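Local structure of 2-C-methyl-D-erythritol 4-phosphate cytidylyltransferase (Anaerococcus prevotii, 4KT7) at residues 6-11 against 102-107; 178-183 against 191-196; 53-58 against 76-81. The protein probably catalyses the transfer of a cytidylyl group from CTP to 2-C-methyl-D-erythritol 4-phosphate, releasing diphosphate, in the DXP route of isoprenoid biosynthesis. All coordinates share one frame; numbering follows the deposited sequence.

Contact 1: residues 6-11 against 102-107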
loop_
_atom_site.group_PDB
_atom_site.type_symbol
_atom_site.label_atom_id
_atom_site.label_comp_id
_atom_site.label_asym_id
_atom_site.label_seq_id
_atom_site.Cartn_x
_atom_site.Cartn_y
_atom_site.Cartn_z
ATOM N N ASP A 6 -20.500 -14.576 25.503
ATOM C CA ASP A 6 -20.496 -15.424 26.705
ATOM C C ASP A 6 -19.860 -14.798 27.939
ATOM O O ASP A 6 -19.505 -15.512 28.877
ATOM C CB ASP A 6 -19.837 -16.779 26.418
ATOM C CG ASP A 6 -20.492 -17.507 25.267
ATOM O OD1 ASP A 6 -21.724 -17.360 25.101
ATOM O OD2 ASP A 6 -19.778 -18.215 24.524
ATOM N N GLY A 7 -19.726 -13.474 27.940
ATOM C CA GLY A 7 -19.115 -12.770 29.054
ATOM C C GLY A 7 -17.668 -13.172 29.235
ATOM O O GLY A 7 -17.113 -13.038 30.327
ATOM N N LYS A 8 -17.052 -13.662 28.159
ATOM C CA LYS A 8 -15.648 -14.069 28.199
ATOM C C LYS A 8 -14.738 -12.882 28.453
ATOM O O LYS A 8 -14.939 -11.806 27.886
ATOM C CB LYS A 8 -15.236 -14.746 26.889
ATOM C CG LYS A 8 -15.864 -16.113 26.638
ATOM C CD LYS A 8 -15.666 -16.494 25.174
ATOM C CE LYS A 8 -15.926 -17.966 24.932
ATOM N NZ LYS A 8 -15.708 -18.288 23.499
ATOM N N PHE A 9 -13.728 -13.102 29.293
ATOM C CA PHE A 9 -12.708 -12.112 29.625
ATOM C C PHE A 9 -11.861 -11.822 28.384
ATOM O O PHE A 9 -11.330 -12.752 27.765
ATOM C CB PHE A 9 -11.836 -12.716 30.727
ATOM C CG PHE A 9 -10.880 -11.759 31.375
ATOM C CD1 PHE A 9 -9.738 -11.343 30.723
ATOM C CD2 PHE A 9 -11.087 -11.340 32.685
ATOM C CE1 PHE A 9 -8.846 -10.488 31.340
ATOM C CE2 PHE A 9 -10.184 -10.487 33.310
ATOM C CZ PHE A 9 -9.068 -10.065 32.634
ATOM N N ILE A 10 -11.724 -10.539 28.035
ATOM C CA ILE A 10 -10.966 -10.130 26.844
ATOM C C ILE A 10 -9.675 -9.413 27.246
ATOM O O ILE A 10 -9.697 -8.490 28.072
ATOM C CB ILE A 10 -11.807 -9.187 25.922
ATOM C CG1 ILE A 10 -13.127 -9.861 25.517
ATOM C CG2 ILE A 10 -10.994 -8.767 24.685
ATOM C CD1 ILE A 10 -14.080 -8.969 24.709
ATOM N N SER A 11 -8.545 -9.848 26.685
ATOM C CA SER A 11 -7.264 -9.168 26.924
ATOM C C SER A 11 -6.801 -8.474 25.653
ATOM O O SER A 11 -7.086 -8.948 24.551
ATOM C CB SER A 11 -6.178 -10.166 27.326
ATOM O OG SER A 11 -6.571 -10.918 28.455
ATOM N N GLN A 102 -7.767 -15.964 33.496
ATOM C CA GLN A 102 -9.163 -16.001 33.064
ATOM C C GLN A 102 -9.328 -15.608 31.588
ATOM O O GLN A 102 -10.392 -15.805 31.001
ATOM C CB GLN A 102 -10.001 -15.088 33.972
ATOM C CG GLN A 102 -11.492 -15.062 33.668
ATOM C CD GLN A 102 -12.266 -14.195 34.644
ATOM O OE1 GLN A 102 -11.777 -13.878 35.733
ATOM N NE2 GLN A 102 -13.483 -13.810 34.262
ATOM N N SER A 103 -8.270 -15.089 30.969
ATOM C CA SER A 103 -8.395 -14.590 29.595
ATOM C C SER A 103 -8.852 -15.665 28.589
ATOM O O SER A 103 -8.211 -16.710 28.442
ATOM C CB SER A 103 -7.071 -13.993 29.132
ATOM O OG SER A 103 -7.232 -13.460 27.825
ATOM N N GLU A 104 -9.962 -15.428 27.891
ATOM C CA GLU A 104 -10.388 -16.390 26.872
ATOM C C GLU A 104 -10.283 -15.853 25.455
ATOM O O GLU A 104 -10.368 -16.622 24.494
ATOM C CB GLU A 104 -11.818 -16.863 27.118
ATOM C CG GLU A 104 -12.001 -17.703 28.365
ATOM C CD GLU A 104 -13.055 -18.775 28.174
ATOM O OE1 GLU A 104 -12.776 -19.751 27.437
ATOM O OE2 GLU A 104 -14.161 -18.635 28.743
ATOM N N LEU A 105 -10.142 -14.538 25.325
ATOM C CA LEU A 105 -10.039 -13.893 24.008
ATOM C C LEU A 105 -8.917 -12.869 24.034
ATOM O O LEU A 105 -8.746 -12.180 25.035
ATOM C CB LEU A 105 -11.358 -13.197 23.654
ATOM C CG LEU A 105 -12.606 -14.072 23.562
ATOM C CD1 LEU A 105 -13.879 -13.221 23.530
ATOM C CD2 LEU A 105 -12.543 -14.993 22.346
ATOM N N VAL A 106 -8.138 -12.759 22.958
ATOM C CA VAL A 106 -7.041 -11.793 22.952
ATOM C C VAL A 106 -7.040 -10.984 21.670
ATOM O O VAL A 106 -7.134 -11.540 20.567
ATOM C CB VAL A 106 -5.657 -12.457 23.179
ATOM C CG1 VAL A 106 -5.452 -13.623 22.248
ATOM C CG2 VAL A 106 -4.524 -11.443 23.011
ATOM N N LEU A 107 -6.983 -9.666 21.829
ATOM C CA LEU A 107 -6.828 -8.751 20.707
ATOM C C LEU A 107 -5.390 -8.221 20.723
ATOM O O LEU A 107 -4.841 -7.908 21.782
ATOM C CB LEU A 107 -7.849 -7.604 20.848
ATOM C CG LEU A 107 -7.802 -6.401 19.898
ATOM C CD1 LEU A 107 -9.227 -5.890 19.649
ATOM C CD2 LEU A 107 -6.939 -5.277 20.471
HETATM O O HOH W 1 -12.777 -18.682 23.680
#
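The carbonyl oxygen of Phe9 accepts two successive amide hydrogens across this contact: Glu104 N at 3.0 Å from Phe9 O, and Leu105 N at a longer 3.2 Å from the same oxygen. The shared acceptor lies just ahead of the parallel bridges Ile10-Leu105 and Ser11-Val106. Beyond it the bonding becomes regular, with Ser11 N reaching Leu105 O at 2.9 Å in an almost straight bond (176° at the hydrogen), and Leu107 N returning to Ser11 O. Ile10 and Leu105 thus stand level on one face of the sheet, where Ile10 CG1 touches Leu105 CD1. Ser11, on the opposite face from Ile10, takes a bond at its OG from Ser103 OG at 2.7 Å, and Ser11 OG is also hydrogen-bonded to Glu55, so a buried hydroxyl is held by a chain of polar groups. Phe9 CB rests against Gln102 O; CG anti to the backbone N (chi1 -170°) swings the ring so that Phe9 CD2 lies 3.7 Å from Gln102 CD, ring and amide planes being 53° apart, with CD1 by Ser103 CA. Cutting Phe9 back to an alanine is likely to open a gap beside the Gln102 amide and Ser103, leaving the Gln102 side chain freer to turn. Lys8 runs across Glu104 through its methylene groups rather than its charge: Lys8 CG is 3.7 Å from Glu104 OE2, while Lys8 NZ donates to a water. As a worked case of joining distant segments, this is the parallel core of a Rossmann-like alpha/beta domain, consistent with the family's GT-A clan: strand 10-16 lies between strands 55-60 and 105-110, with Ile10 and Leu107 packed on helix 118-127 and Val106 against Ile176 of helix 173-184.

Contact 2: residues 178-183 against 191-196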
loop_
_atom_site.group_PDB
_atom_site.type_symbol
_atom_site.label_atom_id
_atom_site.label_comp_id
_atom_site.label_asym_id
_atom_site.label_seq_id
_atom_site.Cartn_x
_atom_site.Cartn_y
_atom_site.Cartn_z
ATOM N N ALA A 178 -1.735 -21.796 21.574
ATOM C CA ALA A 178 -1.277 -23.115 21.113
ATOM C C ALA A 178 -0.529 -23.001 19.778
ATOM O O ALA A 178 0.510 -23.639 19.565
ATOM C CB ALA A 178 -2.454 -24.086 20.983
HETATM N N MSE A 179 -1.054 -22.178 18.885
HETATM C CA MSE A 179 -0.414 -21.938 17.595
HETATM C C MSE A 179 0.972 -21.338 17.813
HETATM O O MSE A 179 1.913 -21.659 17.090
HETATM C CB MSE A 179 -1.248 -20.957 16.758
HETATM C CG MSE A 179 -2.607 -21.466 16.224
HETATM SE SE MSE A 179 -2.368 -23.043 15.122
HETATM C CE MSE A 179 -2.748 -24.368 16.504
ATOM N N TYR A 180 1.084 -20.450 18.801
ATOM C CA TYR A 180 2.354 -19.802 19.102
ATOM C C TYR A 180 3.403 -20.790 19.598
ATOM O O TYR A 180 4.585 -20.719 19.213
ATOM C CB TYR A 180 2.160 -18.624 20.071
ATOM C CG TYR A 180 2.387 -17.302 19.379
ATOM C CD1 TYR A 180 1.369 -16.681 18.678
ATOM C CD2 TYR A 180 3.647 -16.719 19.360
ATOM C CE1 TYR A 180 1.583 -15.473 18.011
ATOM C CE2 TYR A 180 3.877 -15.531 18.695
ATOM C CZ TYR A 180 2.843 -14.914 18.019
ATOM O OH TYR A 180 3.075 -13.730 17.354
ATOM N N GLU A 181 2.983 -21.737 20.427
ATOM C CA GLU A 181 3.918 -22.766 20.868
ATOM C C GLU A 181 4.387 -23.628 19.700
ATOM O O GLU A 181 5.559 -23.975 19.628
ATOM C CB GLU A 181 3.291 -23.624 21.957
ATOM C CG GLU A 181 3.014 -22.842 23.213
ATOM C CD GLU A 181 2.557 -23.731 24.363
ATOM O OE1 GLU A 181 1.433 -24.290 24.279
ATOM O OE2 GLU A 181 3.328 -23.871 25.342
ATOM N N LYS A 182 3.476 -23.966 18.789
ATOM C CA LYS A 182 3.849 -24.660 17.558
ATOM C C LYS A 182 4.822 -23.842 16.714
ATOM O O LYS A 182 5.784 -24.374 16.166
ATOM C CB LYS A 182 2.614 -24.964 16.712
ATOM C CG LYS A 182 1.813 -26.158 17.180
ATOM C CD LYS A 182 0.572 -26.315 16.328
ATOM C CE LYS A 182 0.004 -27.705 16.464
ATOM N NZ LYS A 182 0.977 -28.763 16.024
ATOM N N TYR A 183 4.562 -22.549 16.603
ATOM C CA TYR A 183 5.456 -21.660 15.856
ATOM C C TYR A 183 6.863 -21.627 16.436
ATOM O O TYR A 183 7.854 -21.681 15.700
ATOM C CB TYR A 183 4.889 -20.241 15.818
ATOM C CG TYR A 183 5.812 -19.254 15.140
ATOM C CD1 TYR A 183 5.979 -19.267 13.759
ATOM C CD2 TYR A 183 6.526 -18.318 15.875
ATOM C CE1 TYR A 183 6.825 -18.372 13.131
ATOM C CE2 TYR A 183 7.382 -17.417 15.251
ATOM C CZ TYR A 183 7.525 -17.448 13.880
ATOM O OH TYR A 183 8.368 -16.556 13.248
ATOM N N THR A 191 4.304 -13.840 8.188
ATOM C CA THR A 191 4.106 -12.425 7.886
ATOM C C THR A 191 3.317 -11.758 9.012
ATOM O O THR A 191 3.525 -10.584 9.298
ATOM C CB THR A 191 3.376 -12.214 6.547
ATOM O OG1 THR A 191 2.117 -12.914 6.559
ATOM C CG2 THR A 191 4.231 -12.712 5.401
ATOM N N ASP A 192 2.404 -12.513 9.632
ATOM C CA ASP A 192 1.618 -12.012 10.755
ATOM C C ASP A 192 1.034 -13.195 11.496
ATOM O O ASP A 192 1.141 -14.332 11.020
ATOM C CB ASP A 192 0.485 -11.118 10.259
ATOM C CG ASP A 192 -0.602 -11.903 9.556
ATOM O OD1 ASP A 192 -0.327 -12.479 8.469
ATOM O OD2 ASP A 192 -1.741 -11.944 10.075
ATOM N N ASP A 193 0.408 -12.947 12.645
ATOM C CA ASP A 193 -0.054 -14.055 13.476
ATOM C C ASP A 193 -1.115 -14.893 12.788
ATOM O O ASP A 193 -1.206 -16.091 13.034
ATOM C CB ASP A 193 -0.610 -13.571 14.821
ATOM C CG ASP A 193 0.419 -12.841 15.654
ATOM O OD1 ASP A 193 1.619 -13.183 15.566
ATOM O OD2 ASP A 193 0.021 -11.930 16.417
ATOM N N SER A 194 -1.944 -14.275 11.948
ATOM C CA SER A 194 -3.035 -15.047 11.350
ATOM C C SER A 194 -2.532 -16.040 10.311
ATOM O O SER A 194 -3.235 -16.998 9.989
ATOM C CB SER A 194 -4.115 -14.149 10.738
ATOM O OG SER A 194 -3.672 -13.595 9.510
ATOM N N GLN A 195 -1.315 -15.845 9.803
ATOM C CA GLN A 195 -0.765 -16.807 8.838
ATOM C C GLN A 195 -0.437 -18.125 9.543
ATOM O O GLN A 195 -0.284 -19.175 8.897
ATOM C CB GLN A 195 0.471 -16.258 8.107
ATOM C CG GLN A 195 0.898 -17.134 6.911
ATOM C CD GLN A 195 2.101 -16.588 6.177
ATOM O OE1 GLN A 195 2.931 -15.885 6.758
ATOM N NE2 GLN A 195 2.203 -16.907 4.885
ATOM N N LEU A 196 -0.362 -18.087 10.874
ATOM C CA LEU A 196 -0.154 -19.320 11.631
ATOM C C LEU A 196 -1.237 -20.340 11.268
ATOM O O LEU A 196 -0.998 -21.548 11.248
ATOM C CB LEU A 196 -0.151 -19.038 13.135
ATOM C CG LEU A 196 1.084 -18.279 13.651
ATOM C CD1 LEU A 196 0.965 -18.015 15.157
ATOM C CD2 LEU A 196 2.352 -19.062 13.368
#
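The loop that leads from helix 173-184 to helix 196-199 folds back on the first helix through an Asx turn at Asp192, so that Asp193 and Leu196 meet Tyr180 and Tyr183. Asp192 opens the turn: its OD2 accepts from Ser194 N at 3.0 Å, meeting it from above the carboxylate plane, while Ser194 OG takes the syn lone pair of the same oxygen. Thr191 N is bound by Gln195 OE1 at 2.8 Å, a further bond within this loop. Facing the second subunit, Asp192 OD1 makes a salt bridge to Lys145 of that other chain, consistent with the interlocking dimer known for this family.

On the helix side the grip is mainly apolar. Leu196 spreads its two methyl groups between the aromatic residues: CD1 approaches Tyr180 CD1 at 3.8 Å and also nears CB of Met179, which is a selenomethionine; the rest of its chain leads away. Leu196 CD2 lies 3.7 Å from Tyr183 CD1. Leu196 crosses both tyrosines at about a right angle. Having CG anti to the carbonyl carbon (chi1 -71°) points the two methyls at the tyrosines of the helix.

The polar closure is at the far end of the Tyr180 ring. Its hydroxyl donates to Asp193 OD1, which is also salt-bridged to Arg88 of helix 88-97. This oxygen lies near the ring plane at the edge, with ring and carboxylate 73° apart, and the modelled 2.4 Å between Tyr180 OH and Asp193 OD1 is very short, its exact length doubtful.

Contact 3: residues 53-58 against 76-81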
loop_
_atom_site.group_PDB
_atom_site.type_symbol
_atom_site.label_atom_id
_atom_site.label_comp_id
_atom_site.label_asym_id
_atom_site.label_seq_id
_atom_site.Cartn_x
_atom_site.Cartn_y
_atom_site.Cartn_z
ATOM N N ILE A 53 -12.777 -4.479 26.599
ATOM C CA ILE A 53 -11.466 -5.059 26.881
ATOM C C ILE A 53 -11.254 -5.056 28.401
ATOM O O ILE A 53 -11.389 -4.010 29.038
ATOM C CB ILE A 53 -10.365 -4.246 26.179
ATOM C CG1 ILE A 53 -10.487 -4.423 24.653
ATOM C CG2 ILE A 53 -8.988 -4.651 26.675
ATOM C CD1 ILE A 53 -9.662 -3.419 23.838
ATOM N N ASP A 54 -10.933 -6.213 28.984
ATOM C CA ASP A 54 -10.841 -6.315 30.449
ATOM C C ASP A 54 -9.460 -5.987 31.009
ATOM O O ASP A 54 -9.336 -5.623 32.173
ATOM C CB ASP A 54 -11.276 -7.698 30.937
ATOM C CG ASP A 54 -12.722 -8.000 30.605
ATOM O OD1 ASP A 54 -13.594 -7.359 31.213
ATOM O OD2 ASP A 54 -12.981 -8.871 29.733
ATOM N N GLU A 55 -8.430 -6.132 30.186
ATOM C CA GLU A 55 -7.069 -5.795 30.604
ATOM C C GLU A 55 -6.226 -5.454 29.401
ATOM O O GLU A 55 -6.489 -5.933 28.296
ATOM C CB GLU A 55 -6.401 -6.975 31.306
ATOM C CG GLU A 55 -5.915 -8.049 30.357
ATOM C CD GLU A 55 -5.251 -9.233 31.062
ATOM O OE1 GLU A 55 -4.921 -9.135 32.272
ATOM O OE2 GLU A 55 -5.066 -10.269 30.393
ATOM N N ILE A 56 -5.185 -4.655 29.624
ATOM C CA ILE A 56 -4.294 -4.233 28.544
ATOM C C ILE A 56 -2.842 -4.517 28.920
ATOM O O ILE A 56 -2.357 -4.054 29.965
ATOM C CB ILE A 56 -4.440 -2.713 28.277
ATOM C CG1 ILE A 56 -5.878 -2.359 27.870
ATOM C CG2 ILE A 56 -3.436 -2.238 27.209
ATOM C CD1 ILE A 56 -6.073 -0.849 27.637
ATOM N N ILE A 57 -2.153 -5.264 28.062
ATOM C CA ILE A 57 -0.745 -5.608 28.258
ATOM C C ILE A 57 0.088 -4.882 27.211
ATOM O O ILE A 57 -0.108 -5.087 26.005
ATOM C CB ILE A 57 -0.481 -7.123 28.065
ATOM C CG1 ILE A 57 -1.420 -7.965 28.928
ATOM C CG2 ILE A 57 0.970 -7.460 28.388
ATOM C CD1 ILE A 57 -1.404 -7.607 30.330
ATOM N N LEU A 58 0.977 -4.005 27.671
ATOM C CA LEU A 58 1.936 -3.337 26.799
ATOM C C LEU A 58 3.184 -4.180 26.739
ATOM O O LEU A 58 3.690 -4.644 27.759
ATOM C CB LEU A 58 2.319 -1.964 27.344
ATOM C CG LEU A 58 1.275 -0.868 27.205
ATOM C CD1 LEU A 58 1.594 0.275 28.161
ATOM C CD2 LEU A 58 1.294 -0.371 25.779
ATOM N N ASP A 76 -6.057 4.846 34.784
ATOM C CA ASP A 76 -6.633 4.171 35.948
ATOM C C ASP A 76 -6.723 2.655 35.766
ATOM O O ASP A 76 -6.575 1.889 36.723
ATOM C CB ASP A 76 -8.049 4.693 36.214
ATOM C CG ASP A 76 -8.118 6.207 36.308
ATOM O OD1 ASP A 76 -7.174 6.820 36.853
ATOM O OD2 ASP A 76 -9.125 6.782 35.841
ATOM N N GLY A 77 -6.979 2.236 34.530
ATOM C CA GLY A 77 -7.411 0.882 34.237
ATOM C C GLY A 77 -6.481 -0.265 34.578
ATOM O O GLY A 77 -5.408 -0.082 35.166
ATOM N N ASN A 78 -6.920 -1.467 34.208
ATOM C CA ASN A 78 -6.130 -2.672 34.386
ATOM C C ASN A 78 -5.098 -2.740 33.268
ATOM O O ASN A 78 -5.210 -3.548 32.333
ATOM C CB ASN A 78 -7.038 -3.904 34.380
ATOM C CG ASN A 78 -6.316 -5.169 34.804
ATOM O OD1 ASN A 78 -5.159 -5.128 35.226
ATOM N ND2 ASN A 78 -7.002 -6.303 34.703
ATOM N N ILE A 79 -4.102 -1.866 33.362
ATOM C CA ILE A 79 -3.061 -1.776 32.347
ATOM C C ILE A 79 -1.701 -2.055 32.970
ATOM O O ILE A 79 -1.338 -1.450 33.977
ATOM C CB ILE A 79 -3.023 -0.373 31.715
ATOM C CG1 ILE A 79 -4.396 0.002 31.160
ATOM C CG2 ILE A 79 -1.967 -0.302 30.621
ATOM C CD1 ILE A 79 -4.367 1.213 30.247
ATOM N N ARG A 80 -0.943 -2.966 32.375
ATOM C CA ARG A 80 0.415 -3.207 32.848
ATOM C C ARG A 80 1.326 -3.501 31.671
ATOM O O ARG A 80 0.878 -3.520 30.518
ATOM C CB ARG A 80 0.440 -4.351 33.862
ATOM C CG ARG A 80 -0.095 -5.656 33.307
ATOM C CD ARG A 80 -0.199 -6.751 34.372
ATOM N NE ARG A 80 -0.477 -8.044 33.744
ATOM C CZ ARG A 80 -1.700 -8.507 33.506
ATOM N NH1 ARG A 80 -2.756 -7.789 33.864
ATOM N NH2 ARG A 80 -1.867 -9.684 32.910
ATOM N N TYR A 81 2.603 -3.726 31.953
ATOM C CA TYR A 81 3.571 -3.965 30.888
ATOM C C TYR A 81 4.509 -5.118 31.194
ATOM O O TYR A 81 4.785 -5.410 32.368
ATOM C CB TYR A 81 4.375 -2.688 30.615
ATOM C CG TYR A 81 5.255 -2.225 31.765
ATOM C CD1 TYR A 81 6.526 -2.755 31.957
ATOM C CD2 TYR A 81 4.826 -1.225 32.631
ATOM C CE1 TYR A 81 7.334 -2.316 32.995
ATOM C CE2 TYR A 81 5.624 -0.787 33.676
ATOM C CZ TYR A 81 6.876 -1.337 33.849
ATOM O OH TYR A 81 7.672 -0.897 34.878
HETATM O O HOH W 2 -5.558 -8.783 35.044
#
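Ile56 and Ile79 lie side by side, pointing the same way, and form the close-packed half of this pairing: Ile56 CD1 meets Ile79 CD1 at 3.7 Å. Leu58 and Tyr81 continue the same face, touching through their CB atoms, and the leucine and isoleucines rest on helices 39-48 and 65-73. Between the strands, Ile56 N binds Asn78 O, Arg80 N binds Ile56 O at 3.0 Å, and Leu58 N closes on Arg80 O at 2.9 Å, giving the regular parallel pattern of a beta-alpha-beta crossover in which helix 65-73 links strand 55-60 to strand 79-83. The two short strands are twisted by 23° against each other.

On the face of Ile57 and Arg80 polar groups mix with an isoleucine, and the contact's exposed end is at Asn78, preceded by the poorly ordered Asp76 and Gly77. A water bridges Asn78 ND2 and Glu55 OE1 here, and Asn78 ND2 also lies against Glu55 CB at 3.5 Å. Further along the strand, Arg80 sets out with CG between its backbone N and carbonyl carbon (chi1 59°) and runs extended beside Ile57, whose CD1 lies over the centre of one guanidinium face, 3.3 Å from Arg80 CZ. The edge of the guanidinium grips Glu55 end-on: Arg80 NH1 to Glu55 OE1 is 3.0 Å and Arg80 NH2 to the same Glu55 OE1 is 3.2 Å, both meeting it from above the carboxylate plane, on the same side. Arg80 NH2 is further bound to Ala98 O.

Glu55 OE2 is held elsewhere, by Ser11 and the backbone N of Asp100. With both oxygens supplied with donors and a cation beside one of them, this buried carboxylate is likely to remain ionised.

From the N terminus, the chain enters contact 1 at residues 6-11 and must travel to residues 102-107 before that pairing closes. Within this long excursion, contact 3 opens and closes on its own, joining 53-58 to 76-81 across a helical crossover, so the shorter loop lies wholly within the longer one. The two share a sheet: strand 10-16 runs between strands 55-60 and 105-110, and their atoms touch through Phe9, Ile10 and Ser11 against Asp54 and Glu55. Contact 2 follows in series, about 19 Å from contact 1 between centres and crossing neither loop: a local closure between the later half of helix 173-184 and the following loop, which reaches the second subunit.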